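Local coordinates for protein putative oxidoreductase (Jannaschia sp., PDB 3C24) that probably acts as an NAD(P)-dependent oxidoreductase, pairing a Rossmann-type nucleotide-binding domain with a helical domain that takes part in dimer contacts, at residues L100-P105 and E185-L190; G108-R113 and A153-P158; E196-P201 and E269-A274; G94-I99 and Y162-D167. One frame throughout, in Å; residues are numbered along the deposited sequence. Where two conformers were deposited one is given.

Interaction 1: L100-P105 and E185-L190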
loop_
_atom_site.group_PDB
_atom_site.type_symbol
_atom_site.label_atom_id
_atom_site.label_comp_id
_atom_site.label_asym_id
_atom_site.label_seq_id
_atom_site.Cartn_x
_atom_site.Cartn_y
_atom_site.Cartn_z
ATOM N N LEU A 100 -7.590 7.493 -23.246
ATOM C CA LEU A 100 -6.930 6.677 -22.238
ATOM C C LEU A 100 -7.156 7.137 -20.803
ATOM O O LEU A 100 -6.429 6.712 -19.885
ATOM C CB LEU A 100 -5.419 6.648 -22.550
ATOM C CG LEU A 100 -5.011 6.202 -23.970
ATOM C CD1 LEU A 100 -3.464 6.079 -24.178
ATOM C CD2 LEU A 100 -5.723 4.897 -24.322
ATOM N N ASP A 101 -8.098 8.046 -20.622
ATOM C CA ASP A 101 -8.417 8.620 -19.331
ATOM C C ASP A 101 -9.789 9.260 -19.406
ATOM O O ASP A 101 -10.137 9.893 -20.396
ATOM C CB ASP A 101 -7.357 9.657 -18.943
ATOM C CG ASP A 101 -7.446 10.065 -17.474
ATOM O OD1 ASP A 101 -8.442 10.692 -17.030
ATOM O OD2 ASP A 101 -6.485 9.779 -16.743
ATOM N N ALA A 102 -10.584 9.044 -18.371
ATOM C CA ALA A 102 -11.934 9.594 -18.328
ATOM C C ALA A 102 -12.028 11.089 -18.064
ATOM O O ALA A 102 -13.124 11.628 -18.115
ATOM C CB ALA A 102 -12.801 8.872 -17.245
ATOM N N ALA A 103 -10.912 11.736 -17.711
ATOM C CA ALA A 103 -10.977 13.144 -17.331
ATOM C C ALA A 103 -11.620 14.075 -18.367
ATOM O O ALA A 103 -12.621 14.724 -18.085
ATOM C CB ALA A 103 -9.543 13.666 -16.914
ATOM N N ALA A 104 -11.048 14.146 -19.562
ATOM C CA ALA A 104 -11.618 15.054 -20.596
ATOM C C ALA A 104 -13.058 14.687 -20.960
ATOM O O ALA A 104 -13.932 15.535 -21.019
ATOM C CB ALA A 104 -10.704 15.115 -21.852
ATOM N N PRO A 105 -13.337 13.405 -21.189
ATOM C CA PRO A 105 -14.684 12.938 -21.474
ATOM C C PRO A 105 -15.670 13.381 -20.411
ATOM O O PRO A 105 -16.726 13.934 -20.723
ATOM C CB PRO A 105 -14.488 11.425 -21.441
ATOM C CG PRO A 105 -13.193 11.300 -22.050
ATOM C CD PRO A 105 -12.381 12.303 -21.346
ATOM N N GLU A 185 -19.403 7.527 -16.534
ATOM C CA GLU A 185 -19.404 8.118 -15.186
ATOM C C GLU A 185 -18.744 7.231 -14.122
ATOM O O GLU A 185 -18.000 7.699 -13.248
ATOM C CB GLU A 185 -20.816 8.501 -14.771
ATOM C CG GLU A 185 -20.833 9.179 -13.410
ATOM C CD GLU A 185 -22.182 9.802 -13.089
ATOM O OE1 GLU A 185 -23.073 9.073 -12.588
ATOM O OE2 GLU A 185 -22.327 11.024 -13.352
ATOM N N GLN A 186 -19.016 5.933 -14.223
ATOM C CA GLN A 186 -18.393 4.973 -13.333
ATOM C C GLN A 186 -16.873 4.992 -13.499
ATOM O O GLN A 186 -16.118 4.979 -12.502
ATOM C CB GLN A 186 -18.953 3.574 -13.551
ATOM C CG GLN A 186 -20.369 3.384 -12.983
ATOM C CD GLN A 186 -20.961 2.058 -13.347
ATOM O OE1 GLN A 186 -20.645 1.511 -14.399
ATOM N NE2 GLN A 186 -21.853 1.533 -12.489
ATOM N N LEU A 187 -16.385 5.087 -14.750
ATOM C CA LEU A 187 -14.939 5.103 -14.971
ATOM C C LEU A 187 -14.339 6.357 -14.350
ATOM O O LEU A 187 -13.278 6.305 -13.728
ATOM C CB LEU A 187 -14.595 5.072 -16.447
ATOM C CG LEU A 187 -13.338 4.271 -16.796
ATOM C CD1 LEU A 187 -13.264 4.149 -18.308
ATOM C CD2 LEU A 187 -12.046 4.810 -16.248
ATOM N N ALA A 188 -15.068 7.478 -14.458
ATOM C CA ALA A 188 -14.632 8.770 -13.883
ATOM C C ALA A 188 -14.562 8.689 -12.352
ATOM O O ALA A 188 -13.649 9.204 -11.730
ATOM C CB ALA A 188 -15.535 9.923 -14.318
ATOM N N ILE A 189 -15.519 7.985 -11.764
ATOM C CA ILE A 189 -15.526 7.748 -10.293
ATOM C C ILE A 189 -14.290 6.991 -9.859
ATOM O O ILE A 189 -13.720 7.219 -8.782
ATOM C CB ILE A 189 -16.849 7.045 -9.832
ATOM C CG1 ILE A 189 -18.044 7.999 -10.034
ATOM C CG2 ILE A 189 -16.753 6.565 -8.351
ATOM C CD1 ILE A 189 -19.441 7.348 -9.864
ATOM N N LEU A 190 -13.875 6.065 -10.715
ATOM C CA LEU A 190 -12.663 5.272 -10.445
ATOM C C LEU A 190 -11.430 6.166 -10.611
ATOM O O LEU A 190 -10.523 6.157 -9.778
ATOM C CB LEU A 190 -12.597 4.036 -11.315
ATOM C CG LEU A 190 -13.620 2.932 -11.050
ATOM C CD1 LEU A 190 -13.455 1.784 -12.071
ATOM C CD2 LEU A 190 -13.501 2.379 -9.631
#
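Ala102 packs its methyl group against the backbone and side chains of Leu187 and Ala188, a small, buried, wholly apolar contact between a Rossmann-type sheet domain and the helical domain that follows it. It lies where the chain, having left strand 96-99, turns into helix 103-107, and it meets the N-terminal turns of the long helix 184-217. The geometric evidence is the closeness of the two backbones: Ala102 CA and Ala188 CA are 5.3 Å apart, a separation that small side chains make possible. Ala102 CB reaches the helix backbone itself, 3.8 Å from Ala188 CA and 4.1 Å from Leu187 C. The two methyls, Ala102 CB and Ala188 CB, are 4.1 Å apart, while Leu187 closes the contact more loosely with its CD2 branch, 4.3 Å from Ala102 CB. Leu187 also packs on Ile120 and Val151 of the sheet, which places the helix against two strands as well as the turn. No hydrogen bond joins the two segments, but Glu191, the residue just after 185-190 on the same helix, accepts from Ala102 N through OE2. At the second subunit, Gln186 NE2 is hydrogen-bonded to Tyr217 O of that chain. Within the turn, Asp101 OD1 caps the entry to helix 103-107: it accepts from Ala103 N at 2.8 Å, using its anti lone pair, with an N-H...O angle of 156°.

Interaction 2: G108-R113 and A153-P158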
loop_
_atom_site.group_PDB
_atom_site.type_symbol
_atom_site.label_atom_id
_atom_site.label_comp_id
_atom_site.label_asym_id
_atom_site.label_seq_id
_atom_site.Cartn_x
_atom_site.Cartn_y
_atom_site.Cartn_z
ATOM N N GLY A 108 -16.569 16.985 -20.043
ATOM C CA GLY A 108 -17.491 17.419 -21.069
ATOM C C GLY A 108 -16.872 18.232 -22.191
ATOM O O GLY A 108 -17.574 18.978 -22.883
ATOM N N VAL A 109 -15.591 18.015 -22.421
ATOM C CA VAL A 109 -14.844 18.806 -23.422
ATOM C C VAL A 109 -14.618 18.102 -24.733
ATOM O O VAL A 109 -14.047 18.683 -25.649
ATOM C CB VAL A 109 -13.493 19.333 -22.839
ATOM C CG1 VAL A 109 -13.768 20.141 -21.576
ATOM C CG2 VAL A 109 -12.522 18.231 -22.513
HETATM N N MSE A 110 -15.079 16.861 -24.853
HETATM C CA MSE A 110 -14.943 16.133 -26.144
HETATM C C MSE A 110 -15.854 16.768 -27.176
HETATM O O MSE A 110 -16.996 17.145 -26.866
HETATM C CB MSE A 110 -15.238 14.623 -26.026
HETATM C CG MSE A 110 -14.358 13.888 -25.019
HETATM SE SE MSE A 110 -12.439 14.083 -25.376
HETATM C CE MSE A 110 -12.365 13.072 -26.931
ATOM N N PRO A 111 -15.362 16.930 -28.418
ATOM C CA PRO A 111 -16.241 17.555 -29.396
ATOM C C PRO A 111 -17.448 16.729 -29.659
ATOM O O PRO A 111 -17.392 15.512 -29.605
ATOM C CB PRO A 111 -15.392 17.603 -30.671
ATOM C CG PRO A 111 -14.035 17.290 -30.288
ATOM C CD PRO A 111 -14.032 16.627 -28.958
ATOM N N GLU A 112 -18.552 17.408 -29.901
ATOM C CA GLU A 112 -19.814 16.752 -30.250
ATOM C C GLU A 112 -19.804 16.293 -31.692
ATOM O O GLU A 112 -19.739 17.099 -32.611
ATOM C CB GLU A 112 -20.998 17.713 -30.044
ATOM C CG GLU A 112 -22.347 17.107 -30.296
ATOM C CD GLU A 112 -23.471 18.141 -30.302
ATOM O OE1 GLU A 112 -23.205 19.337 -30.051
ATOM O OE2 GLU A 112 -24.626 17.756 -30.570
ATOM N N ARG A 113 -19.874 14.992 -31.860
ATOM C CA ARG A 113 -19.949 14.339 -33.171
ATOM C C ARG A 113 -20.581 12.949 -32.993
ATOM O O ARG A 113 -19.936 11.986 -32.549
ATOM C CB ARG A 113 -18.591 14.264 -33.854
ATOM C CG ARG A 113 -18.750 13.663 -35.292
ATOM C CD ARG A 113 -17.492 13.538 -36.108
ATOM N NE ARG A 113 -17.883 12.825 -37.319
ATOM C CZ ARG A 113 -17.066 12.450 -38.270
ATOM N NH1 ARG A 113 -15.784 12.727 -38.228
ATOM N NH2 ARG A 113 -17.571 11.763 -39.287
ATOM N N ALA A 153 -14.984 1.772 -20.985
ATOM C CA ALA A 153 -16.319 2.262 -21.195
ATOM C C ALA A 153 -16.576 2.674 -22.617
ATOM O O ALA A 153 -15.739 3.310 -23.273
ATOM C CB ALA A 153 -16.569 3.478 -20.318
ATOM N N LEU A 154 -17.736 2.280 -23.111
ATOM C CA LEU A 154 -18.234 2.766 -24.381
ATOM C C LEU A 154 -18.973 4.057 -24.076
ATOM O O LEU A 154 -20.068 4.070 -23.479
ATOM C CB LEU A 154 -19.162 1.759 -25.058
ATOM C CG LEU A 154 -19.684 2.131 -26.434
ATOM C CD1 LEU A 154 -18.521 2.329 -27.498
ATOM C CD2 LEU A 154 -20.665 1.024 -26.893
HETATM N N MSE A 155 -18.347 5.180 -24.424
HETATM C CA MSE A 155 -18.940 6.497 -24.128
HETATM C C MSE A 155 -20.065 6.795 -25.087
HETATM O O MSE A 155 -21.085 7.362 -24.727
HETATM C CB MSE A 155 -17.882 7.606 -24.177
HETATM C CG MSE A 155 -18.452 8.984 -24.044
HETATM SE SE MSE A 155 -16.972 10.231 -24.097
HETATM C CE MSE A 155 -17.963 11.871 -24.144
ATOM N N GLN A 156 -19.819 6.487 -26.343
ATOM C CA GLN A 156 -20.845 6.639 -27.354
ATOM C C GLN A 156 -20.507 5.777 -28.548
ATOM O O GLN A 156 -19.347 5.464 -28.832
ATOM C CB GLN A 156 -21.019 8.111 -27.752
ATOM C CG GLN A 156 -19.989 8.649 -28.596
ATOM C CD GLN A 156 -20.361 9.998 -29.195
ATOM O OE1 GLN A 156 -20.639 10.936 -28.468
ATOM N NE2 GLN A 156 -20.256 10.117 -30.524
ATOM N N GLY A 157 -21.536 5.391 -29.268
ATOM C CA GLY A 157 -21.351 4.595 -30.483
ATOM C C GLY A 157 -22.038 3.260 -30.419
ATOM O O GLY A 157 -22.627 2.892 -29.395
ATOM N N PRO A 158 -21.987 2.526 -31.510
ATOM C CA PRO A 158 -22.601 1.219 -31.593
ATOM C C PRO A 158 -22.008 0.218 -30.622
ATOM O O PRO A 158 -20.806 0.178 -30.413
ATOM C CB PRO A 158 -22.297 0.760 -33.021
ATOM C CG PRO A 158 -21.385 1.669 -33.588
ATOM C CD PRO A 158 -21.333 2.917 -32.766
HETATM O O HOH W 1 -20.671 13.465 -29.456
#
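Gln156 NE2 donates to two carbonyl oxygens, Arg113 O across the contact and Ile116 O further along the loop. Gln156 CG lies between its backbone N and carbonyl carbon (chi1 75°), and the extended chain beyond carries the amide to the loop. The bond from Gln156 NE2 to Arg113 O is 2.8 Å long but bent, with an angle of 141° at the hydrogen. The acceptor lies close to the plane of the amide, whereas the donor is tilted 33° from the plane of the Arg113 carbonyl. The amide's other end works through a water: Gln156 OE1 accepts from it at 2.7 Å, and the water accepts from Arg113 N at 3.0 Å. One side-chain amide thus reads both backbone polar atoms of Arg113, and two partners at NE2 plus the water at OE1 fix its rotation. The Arg113 side chain leads off to a salt bridge with Asp115 and to the carbonyl of Val91. Alongside, the selenomethionines Met110 and Met155 meet loosely, Met110 CG lying 4.2 Å from Met155 CE. Met155 and Gln156 face Tyr118 in a classic beta bulge. Strand 148-156 pairs antiparallel with strand 117-123, and Met110 wedges towards helices 77-87 and 103-107.

Interaction 3: E196-P201 and E269-A274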
loop_
_atom_site.group_PDB
_atom_site.type_symbol
_atom_site.label_atom_id
_atom_site.label_comp_id
_atom_site.label_asym_id
_atom_site.label_seq_id
_atom_site.Cartn_x
_atom_site.Cartn_y
_atom_site.Cartn_z
ATOM N N GLU A 196 -7.301 9.427 -7.633
ATOM C CA GLU A 196 -6.691 10.722 -7.340
ATOM C C GLU A 196 -7.285 11.553 -6.260
ATOM O O GLU A 196 -6.596 12.390 -5.671
ATOM C CB GLU A 196 -6.615 11.530 -8.604
ATOM C CG GLU A 196 -5.904 10.715 -9.674
ATOM C CD GLU A 196 -5.939 11.396 -11.005
ATOM O OE1 GLU A 196 -6.750 10.972 -11.857
ATOM O OE2 GLU A 196 -5.189 12.371 -11.177
HETATM N N MSE A 197 -8.562 11.312 -5.967
HETATM C CA MSE A 197 -9.282 12.060 -4.928
HETATM C C MSE A 197 -9.250 11.346 -3.598
HETATM O O MSE A 197 -9.381 11.960 -2.553
HETATM C CB MSE A 197 -10.743 12.309 -5.321
HETATM C CG MSE A 197 -10.944 13.247 -6.483
HETATM SE SE MSE A 197 -10.465 15.118 -6.133
HETATM C CE MSE A 197 -11.684 15.471 -4.685
ATOM N N VAL A 198 -9.062 10.042 -3.649
ATOM C CA VAL A 198 -9.045 9.225 -2.420
ATOM C C VAL A 198 -7.689 8.656 -2.161
ATOM O O VAL A 198 -7.058 8.980 -1.162
ATOM C CB VAL A 198 -10.083 8.078 -2.422
ATOM C CG1 VAL A 198 -9.995 7.283 -1.122
ATOM C CG2 VAL A 198 -11.497 8.633 -2.618
ATOM N N ALA A 199 -7.216 7.805 -3.063
ATOM C CA ALA A 199 -5.934 7.123 -2.804
ATOM C C ALA A 199 -4.735 8.056 -2.747
ATOM O O ALA A 199 -3.879 7.959 -1.856
ATOM C CB ALA A 199 -5.664 6.003 -3.837
HETATM N N MSE A 200 -4.655 8.982 -3.679
HETATM C CA MSE A 200 -3.486 9.864 -3.753
HETATM C C MSE A 200 -3.263 10.722 -2.520
HETATM O O MSE A 200 -2.147 10.834 -2.008
HETATM C CB MSE A 200 -3.543 10.803 -4.935
HETATM C CG MSE A 200 -2.230 11.475 -5.059
HETATM SE SE MSE A 200 -1.259 10.491 -6.368
HETATM C CE MSE A 200 -2.684 11.118 -7.691
ATOM N N PRO A 201 -4.326 11.363 -1.995
ATOM C CA PRO A 201 -4.028 12.142 -0.794
ATOM C C PRO A 201 -3.593 11.307 0.386
ATOM O O PRO A 201 -2.810 11.793 1.202
ATOM C CB PRO A 201 -5.382 12.832 -0.449
ATOM C CG PRO A 201 -6.332 12.478 -1.442
ATOM C CD PRO A 201 -5.669 11.670 -2.538
ATOM N N GLU A 269 -17.498 12.378 -0.237
ATOM C CA GLU A 269 -17.810 13.411 -1.214
ATOM C C GLU A 269 -16.791 13.359 -2.355
ATOM O O GLU A 269 -17.039 13.871 -3.449
ATOM C CB GLU A 269 -17.831 14.793 -0.543
ATOM C CG GLU A 269 -18.224 15.967 -1.426
ATOM C CD GLU A 269 -19.666 15.913 -1.884
ATOM O OE1 GLU A 269 -20.440 15.075 -1.377
ATOM O OE2 GLU A 269 -20.024 16.727 -2.757
ATOM N N ALA A 270 -15.630 12.751 -2.086
ATOM C CA ALA A 270 -14.568 12.604 -3.109
ATOM C C ALA A 270 -14.984 11.777 -4.298
ATOM O O ALA A 270 -14.322 11.836 -5.352
ATOM C CB ALA A 270 -13.274 11.973 -2.505
ATOM N N LEU A 271 -16.008 10.964 -4.109
ATOM C CA LEU A 271 -16.514 10.055 -5.152
ATOM C C LEU A 271 -17.836 10.534 -5.685
ATOM O O LEU A 271 -18.408 9.916 -6.568
ATOM C CB LEU A 271 -16.616 8.610 -4.627
ATOM C CG LEU A 271 -15.323 7.969 -4.105
ATOM C CD1 LEU A 271 -15.636 6.644 -3.478
ATOM C CD2 LEU A 271 -14.249 7.859 -5.232
ATOM N N ASN A 272 -18.304 11.643 -5.133
ATOM C CA ASN A 272 -19.551 12.279 -5.612
ATOM C C ASN A 272 -19.363 12.781 -7.046
ATOM O O ASN A 272 -18.396 13.444 -7.362
ATOM C CB ASN A 272 -19.953 13.420 -4.719
ATOM C CG ASN A 272 -21.284 13.930 -5.055
ATOM O OD1 ASN A 272 -21.516 14.405 -6.161
ATOM N ND2 ASN A 272 -22.204 13.840 -4.092
ATOM N N PRO A 273 -20.245 12.386 -7.966
ATOM C CA PRO A 273 -20.070 12.799 -9.364
ATOM C C PRO A 273 -19.867 14.285 -9.552
ATOM O O PRO A 273 -19.147 14.708 -10.451
ATOM C CB PRO A 273 -21.382 12.358 -9.987
ATOM C CG PRO A 273 -21.737 11.122 -9.236
ATOM C CD PRO A 273 -21.292 11.363 -7.830
ATOM N N ALA A 274 -20.471 15.087 -8.700
ATOM C CA ALA A 274 -20.328 16.526 -8.835
ATOM C C ALA A 274 -18.894 16.980 -8.541
ATOM O O ALA A 274 -18.336 17.840 -9.233
ATOM C CB ALA A 274 -21.359 17.261 -7.942
#
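Ala270 loses the most surface here, its methyl fitting against Met197 and Val198 at a pi-type turn of the long helix 184-217 in the helical C-terminal domain. The fit is evenly balanced: Ala270 CB is 3.8 Å from Met197 CB and also 3.8 Å from Val198 CG2, so one methyl rests between two successive residues of the wider turn spanning 196-199. The backbones follow, with Met197 CA and Ala270 CA 5.6 Å apart. Val198 extends the contact to the next residue of the 3-10 segment. Its CG1 stands anti to the backbone N (chi1 180°), which leaves CG2 to reach Ala270 and, at 3.9 Å, Leu271 CD2, the Val198 and Leu271 side chains crossing at about a right angle. Leu271 also touches Leu194, and Val198 packs on Met206 of the second subunit, so the contact lies next to the dimer interface. Selenomethionine Met197 covers the backbone as well as the methyl: its CB is 3.6 Å from Ala270 O. That carbonyl oxygen is buried by the contact and has no polar partner in the model. Beyond the 3-10 segment the chain restarts as helix 273-284, where Asn272 is the N-cap: its OD1 accepts from Ala274 N at 2.8 Å, with the donor in the carbonyl plane.

Interaction 4: G94-I99 and Y162-D167; sequences GTIVLI and YAIGAD
Ile96 and Ile164 form the tight end of this contact between a strand of the Rossmann-type sheet and the helix laid over it. Ile96 CD1 presses on the beta-branch of Ile164, 3.5 Å from Ile164 CG2 and 3.8 Å from Ile164 CB. The torsions account for it: Ile96 turns CG1 anti to its carbonyl carbon (chi1 -67°) and continues nearly extended (chi2 159°), which carries CD1 out to the helix. Ile164, for its part, holds CG2 anti to the backbone N. The two side chains meet at a slant, end against flank. At the other end the packing is slacker. Leu98 CD1 lies 4.1 Å from Gly165 O and 4.5 Å from Gly165 CA, so here a branched side chain meets bare helix backbone, and Leu98 CA stays 7.3 Å from Gly165 CA. Towards solvent the helix turns Ala163, which is exposed, while Ile164 is partly open. The alternation of the strand sends Val97 and Ile99 to the opposite face. Leu98 fills out its surroundings with Ile168 and Cys169, further along the same helix, and Phe119 of the adjacent strand 117-123 packs beside both Ile96 and Leu98. Strand 96-99 runs between strands 70-73 and 117-123, and helix 160-172, the connection of a beta-alpha-beta crossover between the parallel neighbours 148-156 and 176-181, spans the sheet far enough to cover it.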
loop_
_atom_site.group_PDB
_atom_site.type_symbol
_atom_site.label_atom_id
_atom_site.label_comp_id
_atom_site.label_asym_id
_atom_site.label_seq_id
_atom_site.Cartn_x
_atom_site.Cartn_y
_atom_site.Cartn_z
ATOM N N GLY A 94 -17.904 6.340 -38.043
ATOM C CA GLY A 94 -17.673 4.981 -37.518
ATOM C C GLY A 94 -16.315 4.700 -36.946
ATOM O O GLY A 94 -16.078 3.620 -36.383
ATOM N N THR A 95 -15.420 5.676 -37.065
ATOM C CA THR A 95 -14.094 5.574 -36.481
ATOM C C THR A 95 -14.255 5.557 -34.954
ATOM O O THR A 95 -15.073 6.294 -34.385
ATOM C CB THR A 95 -13.199 6.746 -36.941
ATOM O OG1 THR A 95 -13.105 6.733 -38.357
ATOM C CG2 THR A 95 -11.782 6.666 -36.307
ATOM N N ILE A 96 -13.424 4.749 -34.303
ATOM C CA ILE A 96 -13.380 4.662 -32.847
ATOM C C ILE A 96 -12.233 5.559 -32.369
ATOM O O ILE A 96 -11.098 5.336 -32.699
ATOM C CB ILE A 96 -13.116 3.239 -32.354
ATOM C CG1 ILE A 96 -14.286 2.330 -32.669
ATOM C CG2 ILE A 96 -12.901 3.191 -30.841
ATOM C CD1 ILE A 96 -13.889 0.776 -32.669
ATOM N N VAL A 97 -12.596 6.624 -31.682
ATOM C CA VAL A 97 -11.648 7.555 -31.036
ATOM C C VAL A 97 -11.490 7.068 -29.594
ATOM O O VAL A 97 -12.463 7.044 -28.779
ATOM C CB VAL A 97 -12.162 8.984 -31.091
ATOM C CG1 VAL A 97 -11.237 9.902 -30.269
ATOM C CG2 VAL A 97 -12.307 9.440 -32.586
ATOM N N LEU A 98 -10.264 6.636 -29.293
ATOM C CA LEU A 98 -9.956 5.968 -28.052
ATOM C C LEU A 98 -9.128 6.854 -27.128
ATOM O O LEU A 98 -8.029 7.300 -27.453
ATOM C CB LEU A 98 -9.282 4.638 -28.381
ATOM C CG LEU A 98 -9.439 3.458 -27.421
ATOM C CD1 LEU A 98 -8.881 2.151 -28.046
ATOM C CD2 LEU A 98 -8.806 3.786 -26.099
ATOM N N ILE A 99 -9.763 7.139 -26.004
ATOM C CA ILE A 99 -9.202 8.009 -24.950
ATOM C C ILE A 99 -8.744 7.137 -23.788
ATOM O O ILE A 99 -9.401 6.179 -23.398
ATOM C CB ILE A 99 -10.182 9.132 -24.470
ATOM C CG1 ILE A 99 -11.009 9.758 -25.607
ATOM C CG2 ILE A 99 -9.417 10.225 -23.762
ATOM C CD1 ILE A 99 -12.435 9.163 -25.783
ATOM N N TYR A 162 -17.743 -1.942 -28.633
ATOM C CA TYR A 162 -17.159 -2.140 -27.297
ATOM C C TYR A 162 -16.076 -3.200 -27.403
ATOM O O TYR A 162 -14.979 -3.010 -26.931
ATOM C CB TYR A 162 -18.187 -2.540 -26.225
ATOM C CG TYR A 162 -17.455 -2.837 -24.944
ATOM C CD1 TYR A 162 -17.082 -1.818 -24.099
ATOM C CD2 TYR A 162 -17.018 -4.125 -24.650
ATOM C CE1 TYR A 162 -16.347 -2.084 -22.962
ATOM C CE2 TYR A 162 -16.274 -4.381 -23.509
ATOM C CZ TYR A 162 -15.932 -3.371 -22.686
ATOM O OH TYR A 162 -15.164 -3.635 -21.567
ATOM N N ALA A 163 -16.407 -4.298 -28.064
ATOM C CA ALA A 163 -15.481 -5.447 -28.200
ATOM C C ALA A 163 -14.205 -5.013 -28.892
ATOM O O ALA A 163 -13.112 -5.449 -28.534
ATOM C CB ALA A 163 -16.120 -6.600 -28.957
ATOM N N ILE A 164 -14.344 -4.124 -29.860
ATOM C CA ILE A 164 -13.187 -3.708 -30.643
ATOM C C ILE A 164 -12.266 -2.848 -29.738
ATOM O O ILE A 164 -11.069 -3.066 -29.628
ATOM C CB ILE A 164 -13.598 -2.969 -31.919
ATOM C CG1 ILE A 164 -14.382 -3.922 -32.833
ATOM C CG2 ILE A 164 -12.368 -2.394 -32.602
ATOM C CD1 ILE A 164 -15.180 -3.220 -33.957
ATOM N N GLY A 165 -12.850 -1.866 -29.089
ATOM C CA GLY A 165 -12.066 -1.003 -28.211
ATOM C C GLY A 165 -11.409 -1.783 -27.108
ATOM O O GLY A 165 -10.278 -1.513 -26.717
ATOM N N ALA A 166 -12.128 -2.762 -26.545
ATOM C CA ALA A 166 -11.574 -3.595 -25.475
ATOM C C ALA A 166 -10.355 -4.404 -25.962
ATOM O O ALA A 166 -9.338 -4.538 -25.254
ATOM C CB ALA A 166 -12.643 -4.524 -24.901
ATOM N N ASP A 167 -10.510 -4.943 -27.160
ATOM C CA ASP A 167 -9.419 -5.720 -27.786
ATOM C C ASP A 167 -8.173 -4.837 -27.975
ATOM O O ASP A 167 -7.031 -5.276 -27.731
ATOM C CB ASP A 167 -9.855 -6.304 -29.109
ATOM C CG ASP A 167 -8.803 -7.200 -29.713
ATOM O OD1 ASP A 167 -8.631 -8.320 -29.208
ATOM O OD2 ASP A 167 -8.158 -6.784 -30.697
#

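How the interactions relate
From the N terminus, interaction 4 opens first at 94-99, interaction 1 follows directly at 100-105 and interaction 2 at 108-113. They close in a different order: interaction 2 at 153-158, interaction 4 at 162-167 and interaction 1 at 185-190. Interaction 2 therefore lies within the loops of both others, while interactions 1 and 4 cross. Interaction 3 comes afterwards in series, from 196-201 to 269-274. Interactions 2 and 4 tie loop and helix to the mixed sheet, and they touch through Leu154 CB and Tyr162 CD1, 4.2 Å apart. Interaction 1 joins that sheet domain to helix 184-217; further along the same helix, interaction 3 packs it on the 3-10 segment before helix 273-284. The centres of interactions 2 and 3 lie about 23 Å apart.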